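Local coordinates for haloacid dehalogenase/epoxide hydrolase family (Corynebacterium glutamicum ATCC 13032, PDB 2PR7), which is of unknown function but belongs to the haloacid dehalogenase (HAD) family and is probably a metal-dependent hydrolase, here with calcium bound, at residues G4-Y9 / Q81-A86; I39-P44 / A50-L55; P75-F80 / V108-V113; V95-S100 / V125-L130. All blocks are in the same frame, centred on the assembly; numbering follows the deposited sequence.

Contact 1 (G4-Y9 / Q81-A86). With CA (calcium ion), chain C.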
loop_
_atom_site.group_PDB
_atom_site.type_symbol
_atom_site.label_atom_id
_atom_site.label_comp_id
_atom_site.label_asym_id
_atom_site.label_seq_id
_atom_site.Cartn_x
_atom_site.Cartn_y
_atom_site.Cartn_z
ATOM N N GLY A 4 -7.546 4.754 4.076
ATOM C CA GLY A 4 -6.139 4.662 3.808
ATOM C C GLY A 4 -5.793 3.361 3.109
ATOM O O GLY A 4 -6.278 2.307 3.496
ATOM N N LEU A 5 -4.928 3.445 2.095
ATOM C CA LEU A 5 -4.420 2.277 1.341
ATOM C C LEU A 5 -2.913 2.244 1.448
ATOM O O LEU A 5 -2.219 3.150 0.916
ATOM C CB LEU A 5 -4.867 2.383 -0.110
ATOM C CG LEU A 5 -4.346 1.343 -1.136
ATOM C CD1 LEU A 5 -4.660 -0.105 -0.703
ATOM C CD2 LEU A 5 -4.960 1.651 -2.510
ATOM N N ILE A 6 -2.433 1.171 2.086
ATOM C CA ILE A 6 -1.003 0.953 2.364
ATOM C C ILE A 6 -0.617 -0.255 1.478
ATOM O O ILE A 6 -1.251 -1.299 1.564
ATOM C CB ILE A 6 -0.708 0.684 3.827
ATOM C CG1 ILE A 6 -1.253 1.804 4.746
ATOM C CG2 ILE A 6 0.820 0.415 4.012
ATOM C CD1 ILE A 6 -1.112 1.518 6.244
ATOM N N VAL A 7 0.327 -0.083 0.558
ATOM C CA VAL A 7 0.703 -1.156 -0.371
ATOM C C VAL A 7 2.192 -1.408 -0.376
ATOM O O VAL A 7 2.964 -0.498 -0.135
ATOM C CB VAL A 7 0.256 -0.870 -1.805
ATOM C CG1 VAL A 7 -1.221 -0.350 -1.842
ATOM C CG2 VAL A 7 1.158 0.113 -2.478
ATOM N N ASP A 8 2.562 -2.662 -0.608
ATOM C CA ASP A 8 3.965 -3.008 -0.753
ATOM C C ASP A 8 4.389 -2.609 -2.126
ATOM O O ASP A 8 3.559 -2.339 -2.995
ATOM C CB ASP A 8 4.261 -4.487 -0.492
ATOM C CG ASP A 8 5.744 -4.730 -0.188
ATOM O OD1 ASP A 8 6.587 -3.765 -0.190
ATOM O OD2 ASP A 8 6.075 -5.837 0.085
ATOM N N TYR A 9 5.697 -2.500 -2.338
ATOM C CA TYR A 9 6.217 -2.268 -3.661
ATOM C C TYR A 9 6.611 -3.615 -4.312
ATOM O O TYR A 9 5.951 -4.074 -5.260
ATOM C CB TYR A 9 7.429 -1.304 -3.598
ATOM C CG TYR A 9 7.960 -1.015 -4.932
ATOM C CD1 TYR A 9 7.322 -0.109 -5.753
ATOM C CD2 TYR A 9 9.080 -1.697 -5.415
ATOM C CE1 TYR A 9 7.795 0.151 -7.003
ATOM C CE2 TYR A 9 9.564 -1.454 -6.681
ATOM C CZ TYR A 9 8.922 -0.525 -7.471
ATOM O OH TYR A 9 9.412 -0.251 -8.727
ATOM N N GLN A 81 1.998 1.525 11.964
ATOM C CA GLN A 81 1.682 2.772 12.649
ATOM C C GLN A 81 2.322 3.946 11.932
ATOM O O GLN A 81 1.705 5.009 11.789
ATOM C CB GLN A 81 2.161 2.721 14.098
ATOM C CG GLN A 81 1.732 3.927 14.936
ATOM C CD GLN A 81 0.245 3.994 15.137
ATOM O OE1 GLN A 81 -0.427 4.827 14.542
ATOM N NE2 GLN A 81 -0.287 3.105 15.956
ATOM N N ALA A 82 3.551 3.763 11.457
ATOM C CA ALA A 82 4.254 4.839 10.759
ATOM C C ALA A 82 3.530 5.164 9.454
ATOM O O ALA A 82 3.393 6.328 9.047
ATOM C CB ALA A 82 5.709 4.431 10.477
ATOM N N ALA A 83 3.065 4.108 8.777
ATOM C CA ALA A 83 2.367 4.289 7.509
ATOM C C ALA A 83 1.041 5.036 7.713
ATOM O O ALA A 83 0.746 6.017 7.010
ATOM C CB ALA A 83 2.118 2.940 6.875
ATOM N N ALA A 84 0.299 4.619 8.749
ATOM C CA ALA A 84 -0.964 5.249 9.088
ATOM C C ALA A 84 -0.708 6.719 9.454
ATOM O O ALA A 84 -1.371 7.650 8.932
ATOM C CB ALA A 84 -1.653 4.486 10.223
ATOM N N ASP A 85 0.256 6.942 10.353
ATOM C CA ASP A 85 0.654 8.309 10.739
ATOM C C ASP A 85 0.988 9.187 9.524
ATOM O O ASP A 85 0.599 10.362 9.487
ATOM C CB ASP A 85 1.862 8.290 11.709
ATOM C CG ASP A 85 1.519 7.730 13.101
ATOM O OD1 ASP A 85 0.338 7.507 13.427
ATOM O OD2 ASP A 85 2.458 7.504 13.884
ATOM N N ALA A 86 1.667 8.610 8.521
ATOM C CA ALA A 86 2.128 9.366 7.325
ATOM C C ALA A 86 0.981 10.003 6.530
ATOM O O ALA A 86 1.175 10.996 5.827
ATOM C CB ALA A 86 2.962 8.438 6.382
HETATM CA CA CA C . 6.529 -7.702 -1.022
HETATM O O HOH W 1 8.865 -8.046 -0.399
HETATM O O HOH W 2 8.241 -9.582 -1.965
HETATM O O HOH W 3 5.952 -8.671 1.134
#
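Ile6, on strand 4-7, meets Ala83 on the helix containing 81-86, and these two residues make up most of a small, buried contact. The methyl of Ala83 rests against three carbons of one branched side chain: Ile6 CD1 lies 3.6 Å from Ala83 CB, Ile6 CG2 4.0 Å and Ile6 CG1 4.1 Å from it. Because CG1 of Ile6 is anti to the carbonyl carbon (chi1 -55°) and CD1 continues the chain outward, the ethyl arm extends to the helix surface while CG2 flanks the same methyl. The tip of that arm also approaches the backbone of the following residue, with Ile6 CD1 4.2 Å from Ala84 N. Small alanines on this helix face let the backbones come close, the CA atoms of Ile6 and Ala83 being 7.0 Å apart. This is a central strand of a parallel Rossmann-like sheet covered by a helix, the core architecture of the HAD fold, and Leu40 and Leu96 of the two flanking strands close in around Ile6. The far side of the helix is looser, and Asp85 there is exposed to solvent. At the carboxyl end of the strand the character changes as well. Asp8 OD2 binds the calcium ion at 2.2 Å, and three waters, Ala10 O and Asp99 OD1 fill other positions. The second oxygen, Asp8 OD1, accepts the N-H of Tyr9 from above the carboxylate plane through a bent bond (136°), which helps to fix the rotation of the carboxylate.

Contact 2 (I39-P44 / A50-L55)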
loop_
_atom_site.group_PDB
_atom_site.type_symbol
_atom_site.label_atom_id
_atom_site.label_comp_id
_atom_site.label_asym_id
_atom_site.label_seq_id
_atom_site.Cartn_x
_atom_site.Cartn_y
_atom_site.Cartn_z
ATOM N N ILE A 39 3.136 3.676 0.193
ATOM C CA ILE A 39 3.909 2.480 -0.090
ATOM C C ILE A 39 4.718 2.231 1.165
ATOM O O ILE A 39 5.443 3.122 1.632
ATOM C CB ILE A 39 4.855 2.641 -1.303
ATOM C CG1 ILE A 39 4.039 2.786 -2.590
ATOM C CG2 ILE A 39 5.825 1.465 -1.380
ATOM C CD1 ILE A 39 4.819 3.063 -3.842
ATOM N N LEU A 40 4.547 1.039 1.728
ATOM C CA LEU A 40 5.296 0.608 2.924
ATOM C C LEU A 40 6.066 -0.605 2.487
ATOM O O LEU A 40 5.494 -1.684 2.247
ATOM C CB LEU A 40 4.422 0.272 4.122
ATOM C CG LEU A 40 5.093 -0.175 5.427
ATOM C CD1 LEU A 40 5.965 0.957 6.005
ATOM C CD2 LEU A 40 4.055 -0.639 6.410
ATOM N N SER A 41 7.380 -0.436 2.369
ATOM C CA SER A 41 8.211 -1.471 1.808
ATOM C C SER A 41 9.350 -1.876 2.751
ATOM O O SER A 41 10.033 -0.997 3.305
ATOM C CB SER A 41 8.797 -0.930 0.509
ATOM O OG SER A 41 9.765 -1.787 -0.070
ATOM N N ASN A 42 9.608 -3.181 2.857
ATOM C CA ASN A 42 10.774 -3.670 3.568
ATOM C C ASN A 42 11.889 -3.654 2.520
ATOM O O ASN A 42 11.941 -4.543 1.682
ATOM C CB ASN A 42 10.580 -5.087 4.099
ATOM C CG ASN A 42 9.790 -5.128 5.421
ATOM O OD1 ASN A 42 9.364 -4.104 5.943
ATOM N ND2 ASN A 42 9.604 -6.336 5.972
ATOM N N ASP A 43 12.764 -2.662 2.588
ATOM C CA ASP A 43 13.737 -2.379 1.534
ATOM C C ASP A 43 14.819 -1.561 2.241
ATOM O O ASP A 43 14.509 -0.805 3.162
ATOM C CB ASP A 43 13.129 -1.555 0.402
ATOM C CG ASP A 43 14.111 -1.331 -0.760
ATOM O OD1 ASP A 43 14.095 -2.137 -1.729
ATOM O OD2 ASP A 43 14.925 -0.392 -0.744
ATOM N N PRO A 44 16.083 -1.756 1.866
ATOM C CA PRO A 44 17.152 -0.979 2.519
ATOM C C PRO A 44 17.038 0.523 2.322
ATOM O O PRO A 44 17.654 1.311 3.079
ATOM C CB PRO A 44 18.418 -1.496 1.829
ATOM C CG PRO A 44 18.047 -2.717 1.143
ATOM C CD PRO A 44 16.608 -2.757 0.917
ATOM N N ALA A 50 15.442 4.656 -5.327
ATOM C CA ALA A 50 14.953 5.827 -6.093
ATOM C C ALA A 50 13.726 5.509 -6.972
ATOM O O ALA A 50 12.831 6.347 -7.048
ATOM C CB ALA A 50 16.079 6.531 -6.946
ATOM N N PRO A 51 13.684 4.318 -7.614
ATOM C CA PRO A 51 12.475 3.975 -8.379
ATOM C C PRO A 51 11.217 3.995 -7.543
ATOM O O PRO A 51 10.152 4.373 -8.042
ATOM C CB PRO A 51 12.768 2.554 -8.885
ATOM C CG PRO A 51 14.246 2.497 -8.968
ATOM C CD PRO A 51 14.691 3.250 -7.726
ATOM N N ILE A 52 11.317 3.581 -6.278
ATOM C CA ILE A 52 10.152 3.536 -5.420
ATOM C C ILE A 52 9.785 4.942 -5.003
ATOM O O ILE A 52 8.633 5.380 -5.091
ATOM C CB ILE A 52 10.374 2.665 -4.180
ATOM C CG1 ILE A 52 10.998 1.298 -4.535
ATOM C CG2 ILE A 52 9.044 2.564 -3.354
ATOM C CD1 ILE A 52 11.215 0.387 -3.383
ATOM N N ARG A 53 10.784 5.679 -4.541
ATOM C CA ARG A 53 10.559 7.051 -4.093
ATOM C C ARG A 53 9.976 7.966 -5.171
ATOM O O ARG A 53 9.228 8.887 -4.851
ATOM C CB ARG A 53 11.880 7.627 -3.584
ATOM C CG ARG A 53 11.747 8.869 -2.741
ATOM C CD ARG A 53 13.107 9.253 -2.167
ATOM N NE ARG A 53 13.661 8.263 -1.220
ATOM C CZ ARG A 53 14.668 7.411 -1.464
ATOM N NH1 ARG A 53 15.331 7.360 -2.638
ATOM N NH2 ARG A 53 15.033 6.608 -0.490
ATOM N N GLU A 54 10.327 7.719 -6.431
ATOM C CA GLU A 54 9.788 8.455 -7.569
ATOM C C GLU A 54 8.268 8.442 -7.615
ATOM O O GLU A 54 7.645 9.385 -8.092
ATOM C CB GLU A 54 10.325 7.870 -8.876
ATOM N N LEU A 55 7.662 7.373 -7.127
ATOM C CA LEU A 55 6.209 7.290 -7.060
ATOM C C LEU A 55 5.606 8.321 -6.110
ATOM O O LEU A 55 4.491 8.780 -6.316
ATOM C CB LEU A 55 5.791 5.855 -6.686
ATOM C CG LEU A 55 6.233 4.798 -7.677
ATOM C CD1 LEU A 55 5.877 3.387 -7.221
ATOM C CD2 LEU A 55 5.612 5.094 -9.015
#
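Strand 39-41 and helix 50-55 run nearly antiparallel, at 159° between their directions and with their axes 10.2 Å apart, and the CA atoms of Ile39 and Ile52, 8.3 Å apart, are the nearest across the two segments. Two isoleucines and a leucine fill the interval. Ile39 divides its branches between two partners: Ile39 CG2 touches Ile52 CG2 at 3.9 Å as the two side chains meet at a slant, while Ile39 CD1 reaches Leu55 CD1 at 3.6 Å, these two chains lying at about a right angle. With CG1 of Ile52 anti to the carbonyl carbon (chi1 -48°) and the chain extended beyond it, the ethyl arm is sent along the end of the strand toward polar groups. There Ile52 CD1 stands 4.2 Å from Ser41 OG, and equally far from Asp43 OD1, whose side chain comes from the opposite direction. Asp43 OD2, the other oxygen, accepts from the backbone N of Gly45, which helps to hold the carboxylate beside the methyl. Tyr9 and Val64 add to the apolar surroundings of Ile52. Helix 50-57 joins strand 36-41 to its parallel neighbour 63-66, and the packing is that of a beta-alpha-beta crossover in a Rossmann-like sheet.

Contact 3 (P75-F80 / V108-V113)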
loop_
_atom_site.group_PDB
_atom_site.type_symbol
_atom_site.label_atom_id
_atom_site.label_comp_id
_atom_site.label_asym_id
_atom_site.label_seq_id
_atom_site.Cartn_x
_atom_site.Cartn_y
_atom_site.Cartn_z
ATOM N N PRO A 75 6.557 -7.318 9.769
ATOM C CA PRO A 75 5.195 -7.080 10.274
ATOM C C PRO A 75 5.034 -6.314 11.595
ATOM O O PRO A 75 3.941 -6.293 12.153
ATOM C CB PRO A 75 4.628 -8.507 10.376
ATOM C CG PRO A 75 5.825 -9.288 10.809
ATOM C CD PRO A 75 6.983 -8.699 10.043
ATOM N N GLU A 76 6.078 -5.633 12.052
ATOM C CA GLU A 76 6.022 -4.918 13.338
ATOM C C GLU A 76 4.934 -3.879 13.321
ATOM O O GLU A 76 4.792 -3.142 12.322
ATOM C CB GLU A 76 7.333 -4.201 13.645
ATOM C CG GLU A 76 8.548 -5.106 13.711
ATOM C CD GLU A 76 9.784 -4.353 14.129
ATOM O OE1 GLU A 76 10.109 -4.408 15.331
ATOM O OE2 GLU A 76 10.414 -3.691 13.281
ATOM N N GLU A 77 4.162 -3.815 14.406
ATOM C CA GLU A 77 3.077 -2.844 14.512
ATOM C C GLU A 77 3.586 -1.418 14.227
ATOM O O GLU A 77 2.906 -0.632 13.588
ATOM C CB GLU A 77 2.418 -2.924 15.888
ATOM C CG GLU A 77 1.364 -1.875 16.091
ATOM C CD GLU A 77 0.555 -2.092 17.367
ATOM O OE1 GLU A 77 0.457 -3.253 17.815
ATOM O OE2 GLU A 77 -0.001 -1.093 17.885
ATOM N N ALA A 78 4.775 -1.090 14.734
ATOM C CA ALA A 78 5.404 0.226 14.495
ATOM C C ALA A 78 5.536 0.641 13.021
ATOM O O ALA A 78 5.418 1.829 12.682
ATOM C CB ALA A 78 6.756 0.312 15.217
ATOM N N ALA A 79 5.751 -0.340 12.146
ATOM C CA ALA A 79 5.869 -0.090 10.721
ATOM C C ALA A 79 4.494 0.323 10.214
ATOM O O ALA A 79 4.348 1.313 9.480
ATOM C CB ALA A 79 6.367 -1.330 10.016
ATOM N N PHE A 80 3.461 -0.440 10.566
ATOM C CA PHE A 80 2.094 -0.060 10.143
ATOM C C PHE A 80 1.643 1.279 10.699
ATOM O O PHE A 80 1.020 2.081 9.981
ATOM C CB PHE A 80 1.092 -1.170 10.482
ATOM C CG PHE A 80 1.447 -2.496 9.873
ATOM C CD1 PHE A 80 1.653 -2.601 8.518
ATOM C CD2 PHE A 80 1.619 -3.623 10.643
ATOM C CE1 PHE A 80 1.986 -3.792 7.939
ATOM C CE2 PHE A 80 1.974 -4.821 10.065
ATOM C CZ PHE A 80 2.172 -4.888 8.710
ATOM N N VAL A 108 -3.562 -7.277 10.280
ATOM C CA VAL A 108 -4.888 -7.611 10.862
ATOM C C VAL A 108 -4.806 -7.615 12.395
ATOM O O VAL A 108 -5.657 -7.071 13.071
ATOM C CB VAL A 108 -5.408 -8.943 10.230
ATOM C CG1 VAL A 108 -6.593 -9.442 11.004
ATOM C CG2 VAL A 108 -5.737 -8.755 8.702
ATOM N N GLU A 109 -3.754 -8.188 12.912
ATOM C CA GLU A 109 -3.528 -8.209 14.355
ATOM C C GLU A 109 -3.377 -6.801 14.949
ATOM O O GLU A 109 -3.757 -6.569 16.102
ATOM C CB GLU A 109 -2.305 -9.058 14.682
ATOM C CG GLU A 109 -2.531 -10.541 14.351
ATOM C CD GLU A 109 -1.272 -11.405 14.589
ATOM O OE1 GLU A 109 -0.132 -10.860 14.560
ATOM O OE2 GLU A 109 -1.444 -12.631 14.797
ATOM N N ALA A 110 -2.805 -5.883 14.186
ATOM C CA ALA A 110 -2.670 -4.470 14.585
ATOM C C ALA A 110 -3.974 -3.675 14.413
ATOM O O ALA A 110 -4.061 -2.537 14.854
ATOM C CB ALA A 110 -1.551 -3.804 13.818
ATOM N N GLY A 111 -4.981 -4.263 13.781
ATOM C CA GLY A 111 -6.257 -3.570 13.589
ATOM C C GLY A 111 -6.534 -3.011 12.222
ATOM O O GLY A 111 -7.587 -2.394 11.991
ATOM N N LEU A 112 -5.605 -3.208 11.294
ATOM C CA LEU A 112 -5.871 -2.840 9.950
ATOM C C LEU A 112 -6.756 -3.898 9.281
ATOM O O LEU A 112 -6.885 -4.989 9.775
ATOM C CB LEU A 112 -4.570 -2.724 9.135
ATOM C CG LEU A 112 -3.594 -1.582 9.419
ATOM C CD1 LEU A 112 -2.787 -1.910 10.686
ATOM C CD2 LEU A 112 -2.648 -1.338 8.218
ATOM N N VAL A 113 -7.315 -3.530 8.123
ATOM C CA VAL A 113 -7.918 -4.489 7.186
ATOM C C VAL A 113 -6.828 -5.032 6.261
ATOM O O VAL A 113 -6.082 -4.281 5.675
ATOM C CB VAL A 113 -9.102 -3.897 6.385
ATOM C CG1 VAL A 113 -9.542 -4.881 5.332
ATOM C CG2 VAL A 113 -10.262 -3.556 7.336
HETATM O O HOH W 4 -3.101 -2.271 17.781
#
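The ring of Phe80 is met at a slant, neither squarely over a face nor at an edge, by the methyl of Ala110 and by Leu112. Ala110 CB lies 4.5 Å from Phe80 CD2, a loose approach, whereas the firmer touch falls at the root of the side chain, where Leu112 CD1 comes within 4.0 Å of Phe80 CB. The ring is directed to this place by CG of Phe80 lying anti to the carbonyl carbon (chi1 -57°). A second flat group, the carboxylate of Glu77, stays at the outer margin. The stem of its extended chain runs beside Ala110, Glu77 CG lying 4.2 Å from Ala110 CB, and its carboxylate is joined to the helix end by water. One water donates to Ala110 O at 3.1 Å and, weakly, to Glu77 OE2 at 3.3 Å, so a carbonyl of the last helical turn and an acidic group share a solvent bridge. Gly111 then ends the helix in a Schellman motif, its positive phi (103°) turning the chain so that Leu112 points back toward Phe80 and strand 113-116 can begin. Helix 77-86 and helix 101-110 thus lie side by side over the sheet: Ala107 of the latter touches both Phe80 and Leu112, Met91, in the loop between helix 77-86 and strand 94-98, packs on Glu77 and Leu112, and beneath them Leu96 and Cys94 of strand 94-98 provide the floor.

Contact 4 (V95-S100 / V125-L130). With CA (calcium ion), chain C.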
loop_
_atom_site.group_PDB
_atom_site.type_symbol
_atom_site.label_atom_id
_atom_site.label_comp_id
_atom_site.label_asym_id
_atom_site.label_seq_id
_atom_site.Cartn_x
_atom_site.Cartn_y
_atom_site.Cartn_z
ATOM N N VAL A 95 -6.240 -0.103 5.019
ATOM C CA VAL A 95 -6.103 -1.385 4.356
ATOM C C VAL A 95 -4.626 -1.614 4.002
ATOM O O VAL A 95 -4.013 -0.744 3.363
ATOM C CB VAL A 95 -6.895 -1.442 3.037
ATOM C CG1 VAL A 95 -6.791 -2.870 2.467
ATOM C CG2 VAL A 95 -8.405 -1.081 3.253
ATOM N N LEU A 96 -4.081 -2.789 4.281
ATOM C CA LEU A 96 -2.753 -3.151 3.821
ATOM C C LEU A 96 -2.896 -4.161 2.682
ATOM O O LEU A 96 -3.574 -5.193 2.878
ATOM C CB LEU A 96 -1.929 -3.813 4.926
ATOM C CG LEU A 96 -0.586 -4.397 4.415
ATOM C CD1 LEU A 96 0.414 -3.197 4.198
ATOM C CD2 LEU A 96 0.030 -5.465 5.325
ATOM N N VAL A 97 -2.230 -3.920 1.566
ATOM C CA VAL A 97 -2.151 -4.881 0.528
ATOM C C VAL A 97 -0.692 -5.361 0.437
ATOM O O VAL A 97 0.208 -4.578 0.186
ATOM C CB VAL A 97 -2.625 -4.273 -0.823
ATOM C CG1 VAL A 97 -2.426 -5.289 -2.029
ATOM C CG2 VAL A 97 -4.060 -3.690 -0.748
ATOM N N ASP A 98 -0.467 -6.657 0.563
ATOM C CA ASP A 98 0.899 -7.163 0.637
ATOM C C ASP A 98 0.905 -8.610 0.159
ATOM O O ASP A 98 -0.050 -9.380 0.411
ATOM C CB ASP A 98 1.377 -7.075 2.096
ATOM C CG ASP A 98 2.909 -7.113 2.272
ATOM O OD1 ASP A 98 3.544 -8.128 1.937
ATOM O OD2 ASP A 98 3.450 -6.160 2.849
ATOM N N ASP A 99 1.993 -8.997 -0.495
ATOM C CA ASP A 99 2.131 -10.363 -1.008
ATOM C C ASP A 99 2.685 -11.353 0.045
ATOM O O ASP A 99 2.841 -12.527 -0.243
ATOM C CB ASP A 99 2.987 -10.411 -2.280
ATOM C CG ASP A 99 4.417 -10.020 -2.031
ATOM O OD1 ASP A 99 4.603 -9.061 -1.297
ATOM O OD2 ASP A 99 5.341 -10.674 -2.529
ATOM N N SER A 100 2.967 -10.867 1.250
ATOM C CA SER A 100 3.424 -11.698 2.356
ATOM C C SER A 100 2.294 -11.942 3.339
ATOM O O SER A 100 1.797 -10.993 3.974
ATOM C CB SER A 100 4.573 -11.066 3.113
ATOM O OG SER A 100 4.739 -11.703 4.355
ATOM N N VAL A 125 -10.687 -7.012 -6.585
ATOM C CA VAL A 125 -12.088 -7.129 -6.150
ATOM C C VAL A 125 -12.247 -6.615 -4.718
ATOM O O VAL A 125 -13.170 -5.857 -4.408
ATOM C CB VAL A 125 -12.557 -8.605 -6.222
ATOM C CG1 VAL A 125 -13.934 -8.785 -5.601
ATOM C CG2 VAL A 125 -12.609 -9.043 -7.631
ATOM N N GLU A 126 -11.349 -7.067 -3.831
ATOM C CA GLU A 126 -11.329 -6.661 -2.448
ATOM C C GLU A 126 -11.073 -5.177 -2.316
ATOM O O GLU A 126 -11.711 -4.493 -1.537
ATOM C CB GLU A 126 -10.282 -7.456 -1.671
ATOM C CG GLU A 126 -10.498 -8.963 -1.808
ATOM C CD GLU A 126 -9.571 -9.749 -0.935
ATOM O OE1 GLU A 126 -9.306 -9.301 0.201
ATOM O OE2 GLU A 126 -9.096 -10.804 -1.402
ATOM N N ILE A 127 -10.083 -4.660 -3.044
ATOM C CA ILE A 127 -9.713 -3.283 -2.861
ATOM C C ILE A 127 -10.862 -2.393 -3.275
ATOM O O ILE A 127 -11.224 -1.453 -2.608
ATOM C CB ILE A 127 -8.388 -2.960 -3.637
ATOM C CG1 ILE A 127 -7.223 -3.764 -3.056
ATOM C CG2 ILE A 127 -8.115 -1.455 -3.601
ATOM C CD1 ILE A 127 -5.991 -3.859 -4.009
ATOM N N VAL A 128 -11.381 -2.634 -4.483
ATOM C CA VAL A 128 -12.448 -1.846 -5.023
ATOM C C VAL A 128 -13.667 -1.859 -4.111
ATOM O O VAL A 128 -14.307 -0.827 -3.895
ATOM C CB VAL A 128 -12.775 -2.349 -6.437
ATOM C CG1 VAL A 128 -14.113 -1.815 -6.878
ATOM C CG2 VAL A 128 -11.630 -1.973 -7.477
ATOM N N GLY A 129 -13.956 -3.024 -3.529
ATOM C CA GLY A 129 -15.097 -3.171 -2.620
ATOM C C GLY A 129 -14.912 -2.385 -1.324
ATOM O O GLY A 129 -15.842 -1.733 -0.860
ATOM N N LEU A 130 -13.720 -2.442 -0.762
ATOM C CA LEU A 130 -13.388 -1.776 0.487
ATOM C C LEU A 130 -13.482 -0.260 0.379
ATOM O O LEU A 130 -13.928 0.402 1.303
ATOM C CB LEU A 130 -12.009 -2.197 0.925
ATOM C CG LEU A 130 -11.932 -3.561 1.602
ATOM C CD1 LEU A 130 -10.454 -4.073 1.599
ATOM C CD2 LEU A 130 -12.557 -3.596 3.001
HETATM CA CA CA C . 6.529 -7.702 -1.022
HETATM O O HOH W 3 5.952 -8.671 1.134
HETATM O O HOH W 2 8.241 -9.582 -1.965
HETATM O O HOH W 1 8.865 -8.046 -0.399
#
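The side chains of Val97 and Ile127 cross at about a right angle, with Val97 CG2 3.8 Å from Ile127 CD1. The bond from CA to CB of Ile127 does not aim at the strand. Its CG1 is anti to the carbonyl carbon (chi1 -64°), and from there the ethyl arm turns across to Val97. One helical turn later Leu130 meets Val95 on a slant, its CD1 4.0 Å from Val95 CG1 and equally close to the second methyl, so the leucine tip sits over the fork of the valine. Around this apolar first shell come Leu5 beside Val97, Val115 and Val113 against Leu130, and Trp23 and Leu26 of helix 17-32 on Ile127. Val95 and Val97 share one face of the strand by alternation, while Leu96 and Asp98 look the other way.

Farther along, the chain leaves the strand for the metal site. Asp99 OD1 binds the calcium ion at 2.4 Å, and Asp99 OD2 accepts from a calcium-bound water at 3.1 Å. Behind it Asp98 makes an Asx turn: Asp98 OD1 takes the N-H of Ser100 at 2.9 Å with its anti lone pair, and also accepts from another calcium-bound water at 2.6 Å. Asp98 OD2 in turn forms a salt bridge with Lys74 and a hydrogen bond with Asn103. Paired aspartates at the carboxyl end of strand 94-98, followed by a helix whose N-cap is Ser100, are consistent with the acidic metal-binding motif of HAD hydrolases.

In the fold
Contacts 1, 2 and 4 dock helices onto one parallel sheet, and contact 3 joins two helices lying on it. Contacts 1 and 3 share helix 77-86 and line one face, where Ile6 CD1 of contact 1 lies 3.8 Å from Leu112 CD2 of contact 3. Contacts 2 and 4 use the other face, their centres about 19 Å apart, on opposite sides of the chain centre. Strand 4-7, in contact 1, bridges them: Val7 O lies 2.9 Å from Leu40 N and Ile6 O 2.8 Å from Val97 N, both probable hydrogen bonds. The strand ends of contacts 1 and 4 converge on the calcium ion through Asp8 and Asp99, while the side chain of Ser41 in contact 2 stands about 7 Å from it. The ion probably marks the active site, as in other HAD enzymes.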